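Local atomic coordinates of necrotic enteritis toxin B (Clostridium perfringens, PDB entry 4I0N), a protein that probably forms pores in the membranes of target cells, as a toxin of the leukocidin/alpha-hemolysin family. Residues A[240-245]-A[269-274]; A[84-89]-A[165-170]; A[37-42]-A[58-63]; A[147-152]-A[222-227]. All blocks are in the same frame, centred on the assembly; numbering follows the deposited sequence.

Contact 1 (A[240-245]-A[269-274]); sequences IVEYQR and SEYNEF
V241, Y243 and R245 pair with F274, N272 and E270 as hydrogen-bonded rungs of an antiparallel ladder, V241 N lying 2.8 Å from F274 O, and E242–E273 and Q244–Y271 form the non-hydrogen-bonded pairs between them. On the face with E242, the Y271 ring leans over the partner strand, its OH 3.3 Å from E242 CG. Y271 OH donates to E273 OE1 at 2.6 Å, on the anti lone pair. The carboxylates of E242 and E273 run side by side, and one water donates to both; K90, salt-bridged to E242, probably eases their repulsion.

The two strands form the long hairpin 236-255/258-279 of the hemolysin-type beta sandwich. Its inward face suits aromatic residues: Y243 CD2 meets F274 CE2 at 3.9 Å, the ring planes 68° apart, while Y243 OH bonds to K38 O of the facing sheet. Farther along, a bend in the R245 chain (chi3 63°) helps bring NH2 to E270 OE1 at 3.0 Å, a salt bridge whose hydrogen bond is weak; R245 NE pairs with D247.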
loop_
_atom_site.group_PDB
_atom_site.type_symbol
_atom_site.label_atom_id
_atom_site.label_comp_id
_atom_site.label_asym_id
_atom_site.label_seq_id
_atom_site.Cartn_x
_atom_site.Cartn_y
_atom_site.Cartn_z
ATOM N N ILE A 240 4.966 10.996 6.912
ATOM C CA ILE A 240 4.219 11.340 5.712
ATOM C C ILE A 240 3.853 10.049 4.997
ATOM O O ILE A 240 4.719 9.242 4.673
ATOM C CB ILE A 240 5.033 12.258 4.766
ATOM C CG1 ILE A 240 5.554 13.492 5.533
ATOM C CG2 ILE A 240 4.180 12.668 3.543
ATOM C CD1 ILE A 240 6.785 14.129 4.933
ATOM N N VAL A 241 2.563 9.847 4.766
ATOM C CA VAL A 241 2.078 8.670 4.028
ATOM C C VAL A 241 1.714 9.178 2.640
ATOM O O VAL A 241 0.857 10.054 2.533
ATOM C CB VAL A 241 0.814 8.105 4.692
ATOM C CG1 VAL A 241 0.243 6.925 3.865
ATOM C CG2 VAL A 241 1.127 7.613 6.113
ATOM N N GLU A 242 2.384 8.667 1.600
ATOM C CA GLU A 242 2.147 9.083 0.211
ATOM C C GLU A 242 1.566 7.894 -0.524
ATOM O O GLU A 242 2.125 6.791 -0.469
ATOM C CB GLU A 242 3.423 9.535 -0.505
ATOM C CG GLU A 242 4.211 10.598 0.236
ATOM C CD GLU A 242 5.522 10.929 -0.445
ATOM O OE1 GLU A 242 5.981 10.164 -1.352
ATOM O OE2 GLU A 242 6.100 11.972 -0.071
ATOM N N TYR A 243 0.430 8.120 -1.171
ATOM C CA TYR A 243 -0.213 7.095 -1.976
ATOM C C TYR A 243 -0.199 7.536 -3.432
ATOM O O TYR A 243 -0.533 8.678 -3.753
ATOM C CB TYR A 243 -1.675 6.984 -1.575
ATOM C CG TYR A 243 -1.998 6.414 -0.238
ATOM C CD1 TYR A 243 -1.183 5.471 0.400
ATOM C CD2 TYR A 243 -3.213 6.753 0.362
ATOM C CE1 TYR A 243 -1.576 4.894 1.621
ATOM C CE2 TYR A 243 -3.610 6.185 1.558
ATOM C CZ TYR A 243 -2.804 5.280 2.194
ATOM O OH TYR A 243 -3.263 4.760 3.390
ATOM N N GLN A 244 0.153 6.614 -4.317
ATOM C CA GLN A 244 0.206 6.902 -5.744
ATOM C C GLN A 244 -0.400 5.719 -6.472
ATOM O O GLN A 244 -0.140 4.571 -6.119
ATOM C CB GLN A 244 1.668 7.115 -6.113
ATOM C CG GLN A 244 1.949 7.785 -7.411
ATOM C CD GLN A 244 3.326 8.457 -7.357
ATOM O OE1 GLN A 244 4.102 8.244 -6.419
ATOM N NE2 GLN A 244 3.613 9.265 -8.330
ATOM N N ARG A 245 -1.232 5.983 -7.479
ATOM C CA ARG A 245 -1.828 4.898 -8.223
ATOM C C ARG A 245 -1.504 5.119 -9.694
ATOM O O ARG A 245 -1.889 6.142 -10.252
ATOM C CB ARG A 245 -3.345 4.863 -7.994
ATOM C CG ARG A 245 -3.991 3.562 -8.512
ATOM C CD ARG A 245 -5.520 3.630 -8.635
ATOM N NE ARG A 245 -5.914 4.647 -9.616
ATOM C CZ ARG A 245 -6.738 5.657 -9.355
ATOM N NH1 ARG A 245 -7.342 5.756 -8.164
ATOM N NH2 ARG A 245 -6.994 6.549 -10.307
ATOM N N SER A 269 -2.010 9.801 -13.659
ATOM C CA SER A 269 -1.976 8.951 -12.467
ATOM C C SER A 269 -2.579 9.762 -11.322
ATOM O O SER A 269 -2.878 10.964 -11.478
ATOM C CB SER A 269 -0.538 8.497 -12.132
ATOM O OG SER A 269 0.298 9.609 -11.808
ATOM N N GLU A 270 -2.807 9.127 -10.176
ATOM C CA GLU A 270 -3.367 9.899 -9.067
ATOM C C GLU A 270 -2.486 9.824 -7.850
ATOM O O GLU A 270 -1.755 8.862 -7.671
ATOM C CB GLU A 270 -4.797 9.469 -8.752
ATOM C CG GLU A 270 -5.753 9.881 -9.856
ATOM C CD GLU A 270 -7.214 9.687 -9.461
ATOM O OE1 GLU A 270 -8.017 9.349 -10.360
ATOM O OE2 GLU A 270 -7.543 9.860 -8.262
ATOM N N TYR A 271 -2.534 10.871 -7.037
ATOM C CA TYR A 271 -1.625 10.994 -5.895
ATOM C C TYR A 271 -2.322 11.694 -4.741
ATOM O O TYR A 271 -2.964 12.718 -4.944
ATOM C CB TYR A 271 -0.411 11.809 -6.310
ATOM C CG TYR A 271 0.595 12.046 -5.198
ATOM C CD1 TYR A 271 1.696 11.197 -5.036
ATOM C CD2 TYR A 271 0.459 13.120 -4.326
ATOM C CE1 TYR A 271 2.633 11.420 -4.014
ATOM C CE2 TYR A 271 1.385 13.345 -3.298
ATOM C CZ TYR A 271 2.467 12.505 -3.159
ATOM O OH TYR A 271 3.370 12.746 -2.143
ATOM N N ASN A 272 -2.171 11.164 -3.531
ATOM C CA ASN A 272 -2.669 11.857 -2.337
ATOM C C ASN A 272 -1.732 11.569 -1.193
ATOM O O ASN A 272 -1.243 10.459 -1.090
ATOM C CB ASN A 272 -4.085 11.369 -1.984
ATOM C CG ASN A 272 -5.133 11.865 -2.983
ATOM O OD1 ASN A 272 -5.625 11.098 -3.826
ATOM N ND2 ASN A 272 -5.451 13.157 -2.919
ATOM N N GLU A 273 -1.492 12.545 -0.325
ATOM C CA GLU A 273 -0.627 12.308 0.819
ATOM C C GLU A 273 -1.268 12.802 2.125
ATOM O O GLU A 273 -2.160 13.665 2.115
ATOM C CB GLU A 273 0.753 12.915 0.613
ATOM C CG GLU A 273 0.743 14.411 0.466
ATOM C CD GLU A 273 2.143 15.002 0.517
ATOM O OE1 GLU A 273 3.019 14.516 -0.212
ATOM O OE2 GLU A 273 2.354 15.947 1.294
ATOM N N PHE A 274 -0.819 12.216 3.235
ATOM C CA PHE A 274 -1.378 12.518 4.551
ATOM C C PHE A 274 -0.187 12.630 5.494
ATOM O O PHE A 274 0.606 11.702 5.582
ATOM C CB PHE A 274 -2.362 11.405 4.997
ATOM C CG PHE A 274 -3.502 11.176 4.039
ATOM C CD1 PHE A 274 -4.664 11.932 4.119
ATOM C CD2 PHE A 274 -3.402 10.198 3.038
ATOM C CE1 PHE A 274 -5.717 11.720 3.224
ATOM C CE2 PHE A 274 -4.452 9.984 2.139
ATOM C CZ PHE A 274 -5.605 10.745 2.231
HETATM O O HOH W 1 5.724 14.506 0.610
HETATM O O HOH W 2 1.116 10.285 -9.505
HETATM O O HOH W 3 -9.235 8.100 -7.278
#

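Contact 2 (A[84-89]-A[165-170]); sequences TYRINV and LASWDI
R86 and D169 run alongside each other across two antiparallel strands, in a sheet of the beta sandwich that characterises the hemolysin fold. The guanidinium meets the carboxylate side-on with two nitrogens, one for each oxygen: R86 NE to D169 OD1 at 2.7 Å and R86 NH2 to D169 OD2 at 3.1 Å. Both oxygens use their syn lone pairs and the two planes are only 12° apart, so the paired bonds resist rotation of either group. Arginine suits the place because it offers two N-H donors side by side to an acceptor with two oxygens; its chain leaves anti to the backbone N (chi1 -179°) and then bends at chi3, turning that edge back to the neighbouring strand.

Further along this face, S167 OG donates to N88 OD1 nearly on the axis of the amide carbonyl, a short bond of 2.5 Å. Small, polar serine also accepts from R159 NH1, and N88 ND2 reaches E242, so both ends of this buried pair are bonded.

The other face is largely apolar and turned into the sandwich. I87 CD1 touches I170 CD1 at 3.8 Å, and the ring of Y85 reaches F220, its OH bonded to L215 O. W168, whose NE1 bonds to P105 O, turns the rim of its indole to the partner strand: V89 CG2 sits in the ring plane, 3.9 Å from W168 CZ3.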
loop_
_atom_site.group_PDB
_atom_site.type_symbol
_atom_site.label_atom_id
_atom_site.label_comp_id
_atom_site.label_asym_id
_atom_site.label_seq_id
_atom_site.Cartn_x
_atom_site.Cartn_y
_atom_site.Cartn_z
ATOM N N THR A 84 -0.271 -0.287 -10.868
ATOM C CA THR A 84 0.598 -0.260 -9.673
ATOM C C THR A 84 0.027 0.670 -8.606
ATOM O O THR A 84 -0.307 1.835 -8.892
ATOM C CB THR A 84 2.091 0.171 -9.988
ATOM O OG1 THR A 84 2.719 -0.808 -10.841
ATOM C CG2 THR A 84 2.913 0.281 -8.678
ATOM N N TYR A 85 -0.079 0.161 -7.375
ATOM C CA TYR A 85 -0.248 1.042 -6.224
ATOM C C TYR A 85 1.113 1.215 -5.519
ATOM O O TYR A 85 1.752 0.237 -5.177
ATOM C CB TYR A 85 -1.224 0.436 -5.236
ATOM C CG TYR A 85 -2.623 0.236 -5.740
ATOM C CD1 TYR A 85 -3.615 1.205 -5.496
ATOM C CD2 TYR A 85 -2.988 -0.950 -6.393
ATOM C CE1 TYR A 85 -4.941 1.010 -5.916
ATOM C CE2 TYR A 85 -4.322 -1.153 -6.837
ATOM C CZ TYR A 85 -5.282 -0.165 -6.585
ATOM O OH TYR A 85 -6.589 -0.367 -6.991
ATOM N N ARG A 86 1.524 2.457 -5.281
ATOM C CA ARG A 86 2.757 2.743 -4.551
ATOM C C ARG A 86 2.441 3.412 -3.220
ATOM O O ARG A 86 1.649 4.381 -3.158
ATOM C CB ARG A 86 3.672 3.654 -5.350
ATOM C CG ARG A 86 4.993 3.942 -4.590
ATOM C CD ARG A 86 5.996 4.641 -5.503
ATOM N NE ARG A 86 6.461 3.728 -6.537
ATOM C CZ ARG A 86 7.264 4.063 -7.547
ATOM N NH1 ARG A 86 7.710 5.304 -7.674
ATOM N NH2 ARG A 86 7.625 3.141 -8.437
ATOM N N ILE A 87 3.059 2.895 -2.163
ATOM C CA ILE A 87 2.845 3.437 -0.818
ATOM C C ILE A 87 4.220 3.839 -0.306
ATOM O O ILE A 87 5.119 3.012 -0.234
ATOM C CB ILE A 87 2.172 2.394 0.125
ATOM C CG1 ILE A 87 0.700 2.167 -0.268
ATOM C CG2 ILE A 87 2.239 2.841 1.618
ATOM C CD1 ILE A 87 0.476 1.090 -1.289
ATOM N N ASN A 88 4.374 5.116 0.047
ATOM C CA ASN A 88 5.621 5.577 0.645
ATOM C C ASN A 88 5.303 6.025 2.063
ATOM O O ASN A 88 4.303 6.724 2.290
ATOM C CB ASN A 88 6.204 6.767 -0.108
ATOM C CG ASN A 88 6.513 6.477 -1.564
ATOM O OD1 ASN A 88 6.879 5.369 -1.948
ATOM N ND2 ASN A 88 6.375 7.498 -2.387
ATOM N N VAL A 89 6.144 5.626 3.008
ATOM C CA VAL A 89 6.020 6.125 4.356
ATOM C C VAL A 89 7.362 6.791 4.683
ATOM O O VAL A 89 8.396 6.128 4.681
ATOM C CB VAL A 89 5.677 4.992 5.349
ATOM C CG1 VAL A 89 5.584 5.540 6.746
ATOM C CG2 VAL A 89 4.332 4.317 4.978
ATOM N N LEU A 165 12.733 6.369 4.702
ATOM C CA LEU A 165 11.721 5.993 3.714
ATOM C C LEU A 165 11.531 4.486 3.660
ATOM O O LEU A 165 12.503 3.748 3.511
ATOM C CB LEU A 165 12.102 6.483 2.302
ATOM C CG LEU A 165 11.306 6.031 1.062
ATOM C CD1 LEU A 165 9.804 6.462 1.077
ATOM C CD2 LEU A 165 11.989 6.542 -0.205
ATOM N N ALA A 166 10.283 4.043 3.782
ATOM C CA ALA A 166 9.906 2.680 3.474
ATOM C C ALA A 166 8.918 2.818 2.326
ATOM O O ALA A 166 7.994 3.635 2.385
ATOM C CB ALA A 166 9.213 2.025 4.675
ATOM N N SER A 167 9.137 2.065 1.261
ATOM C CA SER A 167 8.274 2.180 0.095
ATOM C C SER A 167 7.959 0.813 -0.487
ATOM O O SER A 167 8.817 -0.053 -0.496
ATOM C CB SER A 167 8.940 3.054 -0.956
ATOM O OG SER A 167 8.105 3.142 -2.103
ATOM N N TRP A 168 6.729 0.650 -0.970
ATOM C CA TRP A 168 6.233 -0.610 -1.508
ATOM C C TRP A 168 5.482 -0.359 -2.804
ATOM O O TRP A 168 4.667 0.560 -2.877
ATOM C CB TRP A 168 5.250 -1.258 -0.548
ATOM C CG TRP A 168 5.821 -1.652 0.782
ATOM C CD1 TRP A 168 6.385 -2.854 1.111
ATOM C CD2 TRP A 168 5.876 -0.843 1.961
ATOM N NE1 TRP A 168 6.791 -2.847 2.429
ATOM C CE2 TRP A 168 6.488 -1.625 2.977
ATOM C CE3 TRP A 168 5.461 0.469 2.264
ATOM C CZ2 TRP A 168 6.674 -1.152 4.291
ATOM C CZ3 TRP A 168 5.681 0.953 3.561
ATOM C CH2 TRP A 168 6.269 0.143 4.558
ATOM N N ASP A 169 5.766 -1.171 -3.817
ATOM C CA ASP A 169 4.924 -1.232 -5.005
ATOM C C ASP A 169 4.088 -2.486 -4.942
ATOM O O ASP A 169 4.617 -3.582 -4.728
ATOM C CB ASP A 169 5.777 -1.255 -6.274
ATOM C CG ASP A 169 6.222 0.113 -6.695
ATOM O OD1 ASP A 169 5.772 1.111 -6.088
ATOM O OD2 ASP A 169 7.020 0.200 -7.641
ATOM N N ILE A 170 2.784 -2.312 -5.099
ATOM C CA ILE A 170 1.883 -3.445 -5.232
ATOM C C ILE A 170 1.512 -3.438 -6.711
ATOM O O ILE A 170 0.736 -2.586 -7.182
ATOM C CB ILE A 170 0.678 -3.364 -4.265
ATOM C CG1 ILE A 170 1.150 -3.578 -2.815
ATOM C CG2 ILE A 170 -0.410 -4.404 -4.641
ATOM C CD1 ILE A 170 1.800 -2.365 -2.189
#

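Contact 3 (A[37-42]-A[58-63])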
loop_
_atom_site.group_PDB
_atom_site.type_symbol
_atom_site.label_atom_id
_atom_site.label_comp_id
_atom_site.label_asym_id
_atom_site.label_seq_id
_atom_site.Cartn_x
_atom_site.Cartn_y
_atom_site.Cartn_z
ATOM N N TRP A 37 -9.721 8.024 -0.551
ATOM C CA TRP A 37 -8.401 7.553 -0.175
ATOM C C TRP A 37 -8.270 7.756 1.322
ATOM O O TRP A 37 -8.550 8.840 1.814
ATOM C CB TRP A 37 -7.314 8.377 -0.884
ATOM C CG TRP A 37 -7.363 8.286 -2.386
ATOM C CD1 TRP A 37 -8.459 8.451 -3.199
ATOM C CD2 TRP A 37 -6.252 8.047 -3.252
ATOM N NE1 TRP A 37 -8.098 8.318 -4.518
ATOM C CE2 TRP A 37 -6.746 8.070 -4.581
ATOM C CE3 TRP A 37 -4.890 7.827 -3.036
ATOM C CZ2 TRP A 37 -5.915 7.877 -5.692
ATOM C CZ3 TRP A 37 -4.051 7.646 -4.142
ATOM C CH2 TRP A 37 -4.577 7.667 -5.457
ATOM N N LYS A 38 -7.846 6.711 2.033
ATOM C CA LYS A 38 -7.884 6.717 3.503
ATOM C C LYS A 38 -6.551 6.306 4.106
ATOM O O LYS A 38 -5.909 5.387 3.617
ATOM C CB LYS A 38 -8.949 5.733 3.990
ATOM C CG LYS A 38 -10.328 6.014 3.454
ATOM C CD LYS A 38 -11.336 4.958 3.933
ATOM C CE LYS A 38 -12.704 5.165 3.267
ATOM N NZ LYS A 38 -12.599 4.942 1.786
ATOM N N ALA A 39 -6.148 6.973 5.180
ATOM C CA ALA A 39 -4.959 6.576 5.939
ATOM C C ALA A 39 -5.270 6.633 7.411
ATOM O O ALA A 39 -5.642 7.710 7.938
ATOM C CB ALA A 39 -3.799 7.486 5.639
ATOM N N THR A 40 -5.087 5.486 8.077
ATOM C CA THR A 40 -5.163 5.424 9.531
ATOM C C THR A 40 -3.792 5.030 10.030
ATOM O O THR A 40 -3.268 3.981 9.638
ATOM C CB THR A 40 -6.200 4.382 9.994
ATOM O OG1 THR A 40 -7.512 4.816 9.603
ATOM C CG2 THR A 40 -6.171 4.221 11.536
ATOM N N LEU A 41 -3.213 5.872 10.879
ATOM C CA LEU A 41 -1.882 5.603 11.442
ATOM C C LEU A 41 -2.036 5.396 12.941
ATOM O O LEU A 41 -2.494 6.299 13.661
ATOM C CB LEU A 41 -0.905 6.760 11.150
ATOM C CG LEU A 41 0.562 6.472 11.492
ATOM C CD1 LEU A 41 1.130 5.340 10.621
ATOM C CD2 LEU A 41 1.390 7.723 11.312
ATOM N N SER A 42 -1.691 4.194 13.404
ATOM C CA SER A 42 -1.827 3.842 14.817
ATOM C C SER A 42 -0.451 3.587 15.372
ATOM O O SER A 42 0.431 3.079 14.668
ATOM C CB SER A 42 -2.687 2.585 15.016
ATOM O OG SER A 42 -3.946 2.790 14.403
ATOM N N LEU A 58 4.521 1.546 14.557
ATOM C CA LEU A 58 3.443 2.222 13.854
ATOM C C LEU A 58 2.739 1.251 12.902
ATOM O O LEU A 58 3.378 0.402 12.283
ATOM C CB LEU A 58 3.987 3.434 13.061
ATOM C CG LEU A 58 4.708 4.521 13.872
ATOM C CD1 LEU A 58 5.068 5.685 12.981
ATOM C CD2 LEU A 58 3.841 5.003 15.022
ATOM N N ASN A 59 1.424 1.375 12.784
ATOM C CA ASN A 59 0.669 0.525 11.883
ATOM C C ASN A 59 -0.104 1.430 10.937
ATOM O O ASN A 59 -0.871 2.259 11.394
ATOM C CB ASN A 59 -0.310 -0.331 12.692
ATOM C CG ASN A 59 -1.135 -1.286 11.817
ATOM O OD1 ASN A 59 -0.600 -2.145 11.145
ATOM N ND2 ASN A 59 -2.442 -1.149 11.872
ATOM N N LEU A 60 0.116 1.281 9.636
ATOM C CA LEU A 60 -0.636 2.046 8.636
ATOM C C LEU A 60 -1.712 1.153 8.024
ATOM O O LEU A 60 -1.400 0.055 7.529
ATOM C CB LEU A 60 0.309 2.567 7.529
ATOM C CG LEU A 60 -0.417 3.114 6.295
ATOM C CD1 LEU A 60 -1.224 4.377 6.648
ATOM C CD2 LEU A 60 0.577 3.412 5.147
ATOM N N GLU A 61 -2.970 1.595 8.075
ATOM C CA GLU A 61 -4.043 0.919 7.354
ATOM C C GLU A 61 -4.730 1.926 6.493
ATOM O O GLU A 61 -4.916 3.081 6.896
ATOM C CB GLU A 61 -5.102 0.380 8.317
ATOM C CG GLU A 61 -4.612 -0.567 9.319
ATOM C CD GLU A 61 -5.667 -0.768 10.373
ATOM O OE1 GLU A 61 -5.601 -0.082 11.414
ATOM O OE2 GLU A 61 -6.602 -1.556 10.113
ATOM N N GLY A 62 -5.147 1.503 5.317
ATOM C CA GLY A 62 -5.761 2.479 4.449
ATOM C C GLY A 62 -6.507 1.894 3.292
ATOM O O GLY A 62 -6.800 0.693 3.247
ATOM N N PHE A 63 -6.838 2.773 2.364
ATOM C CA PHE A 63 -7.549 2.356 1.185
ATOM C C PHE A 63 -7.239 3.301 0.041
ATOM O O PHE A 63 -7.241 4.531 0.218
ATOM C CB PHE A 63 -9.050 2.332 1.430
ATOM C CG PHE A 63 -9.823 1.765 0.282
ATOM C CD1 PHE A 63 -9.818 0.377 0.040
ATOM C CD2 PHE A 63 -10.513 2.598 -0.586
ATOM C CE1 PHE A 63 -10.530 -0.152 -1.038
ATOM C CE2 PHE A 63 -11.235 2.069 -1.674
ATOM C CZ PHE A 63 -11.233 0.690 -1.900
HETATM O O HOH W 4 -3.638 1.669 11.962
#
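The beta hairpin of strands 37-47 and 53-65 supplies this contact, in the sandwich sheet opposite the hairpin that carries Y243. K38, T40 and S42 form hydrogen-bonded pairs with F63, E61 and N59, T40 N to E61 O being 2.7 Å long. Glycine suits position 62 because the strands press together there: G62 CA lies 3.0 Å from K38 O, and a side chain would run into that carbonyl.

The face bearing A39, L41 and L60 is apolar. L41 CG stands anti to the backbone N (chi1 -170°), and from there CD1 leans over the partner strand to L60 CB at 4.2 Å. L60 CD1 in turn approaches A39 CB.

On the opposite face the groups are mostly polar. One water joins S42 OG and E61 OE1, each 2.7 Å from its oxygen, and also lies 2.9 Å from N59 O. T40 OG1 and S42 OG bond to T31 and S29 of the next strand. K38 lies alongside F63, its NZ held by G36 O.

With aliphatic groups on one face and mainly hydroxyls, carboxylate and water on the other, the hairpin is amphipathic, its leucine face lining the sandwich interior.

Contact 4 (A[147-152]-A[222-227]); sequences ISYEQP and PNMALA
I147 and N223, whose CA atoms are 5.5 Å apart, mark where strands 147-150 and 223-227 pass each other roughly antiparallel, at 154°. Their axes come no closer than 5.9 Å, and the strands belong to different sheets, without the backbone ladder of paired neighbours.

N223 spans the gap with its side chain. With chi1 at -170°, this extends away from its own backbone N and carries the amide toward S148, and N223 OD1 accepts from S148 N at 2.9 Å; the donor lies well above the carbonyl plane. Asparagine suits the place because the other half of its amide, ND2, donates to L60 O and N59 OD1 and so fixes the rotation.

I147 fills the space beside it, its CG2 branch meeting A225 CB at 3.6 Å. Y149 turns a ring edge to the backbone, CD2 lying 3.3 Å from N223 O, a buried carbonyl oxygen with no hydrogen-bond partner; the slightly positive ring edge may partly compensate. Beyond it, M224 bends at chi2 and brings CE to 4.1 Å from Y149 OH, which is itself bonded to T156.

Strands 113-120 and 144-150 probably correspond to the prestem of leukocidin-type monomers, folded here against the sandwich. A single direct hydrogen bond of imperfect geometry, with otherwise mainly apolar contact, is consistent with a segment that probably has to come away when the pore forms, as in related toxins.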
loop_
_atom_site.group_PDB
_atom_site.type_symbol
_atom_site.label_atom_id
_atom_site.label_comp_id
_atom_site.label_asym_id
_atom_site.label_seq_id
_atom_site.Cartn_x
_atom_site.Cartn_y
_atom_site.Cartn_z
ATOM N N ILE A 147 0.354 -7.174 10.451
ATOM C CA ILE A 147 -0.290 -6.648 9.253
ATOM C C ILE A 147 -0.958 -7.769 8.475
ATOM O O ILE A 147 -0.576 -8.933 8.579
ATOM C CB ILE A 147 0.698 -5.916 8.301
ATOM C CG1 ILE A 147 1.733 -6.916 7.752
ATOM C CG2 ILE A 147 1.341 -4.715 9.014
ATOM C CD1 ILE A 147 2.421 -6.449 6.481
ATOM N N SER A 148 -1.955 -7.400 7.680
ATOM C CA SER A 148 -2.701 -8.361 6.873
ATOM C C SER A 148 -3.377 -7.627 5.740
ATOM O O SER A 148 -4.098 -6.644 5.964
ATOM C CB SER A 148 -3.788 -9.055 7.726
ATOM O OG SER A 148 -4.627 -9.858 6.908
ATOM N N TYR A 149 -3.140 -8.090 4.516
ATOM C CA TYR A 149 -3.939 -7.640 3.383
ATOM C C TYR A 149 -3.944 -8.658 2.272
ATOM O O TYR A 149 -3.121 -9.565 2.257
ATOM C CB TYR A 149 -3.485 -6.258 2.860
ATOM C CG TYR A 149 -2.080 -6.188 2.306
ATOM C CD1 TYR A 149 -1.800 -6.570 0.967
ATOM C CD2 TYR A 149 -1.028 -5.748 3.101
ATOM C CE1 TYR A 149 -0.498 -6.446 0.445
ATOM C CE2 TYR A 149 0.287 -5.639 2.594
ATOM C CZ TYR A 149 0.538 -6.000 1.279
ATOM O OH TYR A 149 1.823 -5.881 0.793
ATOM N N GLU A 150 -4.908 -8.532 1.371
ATOM C CA GLU A 150 -4.947 -9.388 0.198
ATOM C C GLU A 150 -4.563 -8.614 -1.082
ATOM O O GLU A 150 -4.808 -7.393 -1.208
ATOM C CB GLU A 150 -6.316 -10.069 0.061
ATOM C CG GLU A 150 -7.426 -9.124 -0.321
ATOM C CD GLU A 150 -8.751 -9.819 -0.548
ATOM O OE1 GLU A 150 -8.777 -11.067 -0.721
ATOM O OE2 GLU A 150 -9.768 -9.097 -0.548
ATOM N N GLN A 151 -3.943 -9.323 -2.021
ATOM C CA GLN A 151 -3.507 -8.700 -3.276
ATOM C C GLN A 151 -3.716 -9.641 -4.480
ATOM O O GLN A 151 -2.797 -9.837 -5.267
ATOM C CB GLN A 151 -2.038 -8.254 -3.166
ATOM C CG GLN A 151 -1.101 -9.436 -2.818
ATOM C CD GLN A 151 0.376 -9.059 -2.818
ATOM O OE1 GLN A 151 0.723 -7.906 -2.984
ATOM N NE2 GLN A 151 1.249 -10.049 -2.608
ATOM N N PRO A 152 -4.927 -10.207 -4.643
ATOM C CA PRO A 152 -5.124 -11.145 -5.781
ATOM C C PRO A 152 -4.670 -10.550 -7.117
ATOM O O PRO A 152 -5.022 -9.409 -7.437
ATOM C CB PRO A 152 -6.636 -11.401 -5.793
ATOM C CG PRO A 152 -7.219 -10.229 -5.005
ATOM C CD PRO A 152 -6.193 -9.952 -3.934
ATOM N N PRO A 222 -4.088 -1.145 1.807
ATOM C CA PRO A 222 -2.749 -1.393 2.319
ATOM C C PRO A 222 -2.716 -1.557 3.846
ATOM O O PRO A 222 -3.530 -0.963 4.564
ATOM C CB PRO A 222 -1.970 -0.151 1.886
ATOM C CG PRO A 222 -3.026 0.945 1.804
ATOM C CD PRO A 222 -4.226 0.209 1.227
ATOM N N ASN A 223 -1.778 -2.375 4.318
ATOM C CA ASN A 223 -1.524 -2.522 5.756
ATOM C C ASN A 223 -0.034 -2.800 5.849
ATOM O O ASN A 223 0.432 -3.862 5.430
ATOM C CB ASN A 223 -2.357 -3.669 6.366
ATOM C CG ASN A 223 -2.325 -3.711 7.917
ATOM O OD1 ASN A 223 -2.735 -4.719 8.505
ATOM N ND2 ASN A 223 -1.860 -2.636 8.574
ATOM N N MET A 224 0.709 -1.814 6.339
ATOM C CA MET A 224 2.143 -1.924 6.504
ATOM C C MET A 224 2.464 -1.478 7.913
ATOM O O MET A 224 1.657 -0.812 8.554
ATOM C CB MET A 224 2.920 -1.057 5.501
ATOM C CG MET A 224 2.885 -1.540 4.075
ATOM S SD MET A 224 1.369 -1.036 3.205
ATOM C CE MET A 224 1.656 -1.832 1.614
ATOM N N ALA A 225 3.639 -1.828 8.400
ATOM C CA ALA A 225 4.003 -1.422 9.753
ATOM C C ALA A 225 5.485 -1.127 9.851
ATOM O O ALA A 225 6.290 -1.648 9.070
ATOM C CB ALA A 225 3.590 -2.492 10.771
ATOM N N LEU A 226 5.852 -0.293 10.821
ATOM C CA LEU A 226 7.256 -0.027 11.016
ATOM C C LEU A 226 7.592 0.248 12.464
ATOM O O LEU A 226 6.686 0.388 13.303
ATOM C CB LEU A 226 7.703 1.118 10.104
ATOM C CG LEU A 226 7.045 2.475 10.239
ATOM C CD1 LEU A 226 7.454 3.143 11.555
ATOM C CD2 LEU A 226 7.494 3.330 9.046
ATOM N N ALA A 227 8.893 0.291 12.764
ATOM C CA ALA A 227 9.353 0.683 14.082
ATOM C C ALA A 227 10.189 1.940 13.890
ATOM O O ALA A 227 11.106 1.949 13.046
ATOM C CB ALA A 227 10.214 -0.428 14.724
#

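In the fold
Contacts 1 and 2, with centres about 9 Å apart, lie in one sheet, joined by backbone pairing of strands 236-255 and 76-92. Contact 3 belongs to the facing sheet, where strand 53-65 pairs with strand 219-231 of contact 4, the centres of contacts 3 and 4 being about 10 Å apart. Y243, I87, V89 and L60 meet between the layers, tying contacts 1 and 2 to contact 3. Along the chain contact 3 closes first and contact 1 comes last, while the segments of contacts 2 and 4 alternate. The sandwich thus combines local hairpins with long-range pairing, and contact 4 adds the probable prestem to this framework, as expected for a toxin before pore assembly.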